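Local coordinates for Bak protein (Grouper iridovirus, PDB 5VMN) that inhibits host-cell apoptosis as a viral Bcl-2 protein that sequesters the pro-apoptotic protein Bim, at residues R49-L54 and T92-Q97. Numbering follows the deposited sequence.
Sequences RLPNIL and TQITEQ
The carboxamide of Q97 meets the backbone around P51 and I53, a worked example of how, in an all-helical Bcl-2 fold, one side chain can hold the start of a neighbouring helix. Q97 OE1 accepts a hydrogen bond from the amide N of I53 at 2.8 Å, nearly straight, with an N-H...O angle of 173°. The donor stands 44° above the carbonyl plane, off the lone-pair direction. The other half of the same amide looks back along the chain: Q97 NE2 gives a long, weak bond to P51 O, while a water accepts from NE2 and donates to P51 O, the latter at 2.6 Å. The strong bond to OE1, with the weak bond and the water at NE2, would favour this rotation of the amide. The Q97 chain runs extended beyond CG, which carries the amide to the backbone at P51 and I53.

Apolar contacts flank this polar grip. The I53 side chain crosses that of Q97 at about a right angle, its CB lying 3.7 Å from Q97 CB. One turn earlier on helix 88-103, I94 turns CG1 and CD1 to the P51 ring, meeting its CG crosswise, and sets CG2 against I53 CG1 at 4.1 Å. Y81 of helix 68-84 packs on both P51 and I53, so these two residues pack against both helix 68-84 and helix 88-103, and L54 reaches R100 and F101 farther along the latter.

Behind this contact, N52 occupies the N-cap position of helix 53-60, its OD1 accepting a hydrogen bond from E55 N. The I53 amide in that first turn is served instead from across the contact; I53 CG1 lies beside the backbone N, anti to the carbonyl carbon (chi1 -53°), which brings it 3.3 Å from the same Q97 OE1 that the amide binds.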
# COMPACT_ATOMS: atom_id res chain seq x y z
N ARG A 49 11.95 -6.68 11.97
CA ARG A 49 12.08 -7.78 11.02
C ARG A 49 10.72 -8.37 10.69
O ARG A 49 10.45 -8.73 9.53
CB ARG A 49 13.02 -8.84 11.60
CG ARG A 49 14.43 -8.28 11.76
CD ARG A 49 15.07 -8.69 13.06
NE ARG A 49 15.59 -10.01 12.92
CZ ARG A 49 16.11 -10.72 13.92
NH1 ARG A 49 16.17 -10.24 15.16
NH2 ARG A 49 16.55 -11.92 13.66
N LEU A 50 9.84 -8.44 11.69
CA LEU A 50 8.54 -9.07 11.52
C LEU A 50 7.55 -8.02 11.04
O LEU A 50 7.34 -7.04 11.74
CB LEU A 50 8.06 -9.62 12.86
CG LEU A 50 6.74 -10.37 12.78
CD1 LEU A 50 6.89 -11.65 11.98
CD2 LEU A 50 6.26 -10.68 14.19
N PRO A 51 6.94 -8.17 9.86
CA PRO A 51 6.03 -7.12 9.38
C PRO A 51 4.74 -7.02 10.19
O PRO A 51 4.12 -8.02 10.54
CB PRO A 51 5.70 -7.55 7.95
CG PRO A 51 6.03 -8.97 7.86
CD PRO A 51 7.14 -9.23 8.85
N ASN A 52 4.30 -5.76 10.40
CA ASN A 52 2.93 -5.52 10.87
C ASN A 52 2.39 -4.32 10.09
O ASN A 52 2.47 -3.17 10.54
CB ASN A 52 2.86 -5.28 12.36
CG ASN A 52 1.44 -5.27 12.86
OD1 ASN A 52 0.51 -4.98 12.12
ND2 ASN A 52 1.26 -5.59 14.14
N ILE A 53 1.88 -4.59 8.89
CA ILE A 53 1.53 -3.49 7.99
C ILE A 53 0.34 -2.72 8.53
O ILE A 53 0.23 -1.51 8.29
CB ILE A 53 1.24 -4.01 6.58
CG1 ILE A 53 2.39 -4.88 6.05
CG2 ILE A 53 0.96 -2.86 5.65
CD1 ILE A 53 3.71 -4.21 6.04
N LEU A 54 -0.60 -3.40 9.20
CA LEU A 54 -1.73 -2.68 9.78
C LEU A 54 -1.26 -1.65 10.80
O LEU A 54 -1.70 -0.50 10.78
CB LEU A 54 -2.71 -3.67 10.40
CG LEU A 54 -3.91 -3.06 11.10
CD1 LEU A 54 -4.71 -2.22 10.12
CD2 LEU A 54 -4.76 -4.18 11.68
N THR A 92 1.55 -13.80 2.10
CA THR A 92 0.10 -13.73 2.23
C THR A 92 -0.31 -12.83 3.39
O THR A 92 -1.23 -12.02 3.26
CB THR A 92 -0.47 -15.13 2.44
OG1 THR A 92 -0.19 -15.91 1.27
CG2 THR A 92 -1.97 -15.08 2.68
N GLN A 93 0.36 -12.97 4.53
CA GLN A 93 0.03 -12.15 5.68
C GLN A 93 0.27 -10.67 5.39
O GLN A 93 -0.52 -9.82 5.82
CB GLN A 93 0.82 -12.62 6.90
CG GLN A 93 0.38 -14.00 7.38
CD GLN A 93 1.43 -14.72 8.23
OE1 GLN A 93 2.35 -14.10 8.77
NE2 GLN A 93 1.30 -16.04 8.33
N ILE A 94 1.35 -10.33 4.67
CA ILE A 94 1.59 -8.94 4.31
C ILE A 94 0.42 -8.40 3.50
O ILE A 94 -0.10 -7.30 3.76
CB ILE A 94 2.92 -8.80 3.56
CG1 ILE A 94 4.09 -8.99 4.50
CG2 ILE A 94 3.04 -7.43 2.92
CD1 ILE A 94 5.38 -9.33 3.80
N THR A 95 0.00 -9.16 2.48
CA THR A 95 -1.10 -8.70 1.64
C THR A 95 -2.39 -8.59 2.44
O THR A 95 -3.15 -7.62 2.28
CB THR A 95 -1.30 -9.65 0.46
OG1 THR A 95 -1.70 -10.94 0.94
CG2 THR A 95 -0.02 -9.80 -0.30
N GLU A 96 -2.65 -9.56 3.32
CA GLU A 96 -3.85 -9.49 4.15
C GLU A 96 -3.79 -8.33 5.11
O GLU A 96 -4.82 -7.68 5.37
CB GLU A 96 -4.05 -10.80 4.93
CG GLU A 96 -4.21 -12.02 4.05
CD GLU A 96 -4.27 -13.32 4.85
OE1 GLU A 96 -5.03 -14.20 4.42
OE2 GLU A 96 -3.57 -13.46 5.89
N GLN A 97 -2.60 -8.04 5.66
CA GLN A 97 -2.44 -6.90 6.55
C GLN A 97 -2.76 -5.60 5.80
O GLN A 97 -3.44 -4.71 6.32
CB GLN A 97 -1.01 -6.87 7.12
CG GLN A 97 -0.67 -7.98 8.14
CD GLN A 97 0.84 -8.09 8.52
OE1 GLN A 97 1.65 -7.24 8.18
NE2 GLN A 97 1.20 -9.17 9.20
O HOH W 1 3.74 -10.59 10.36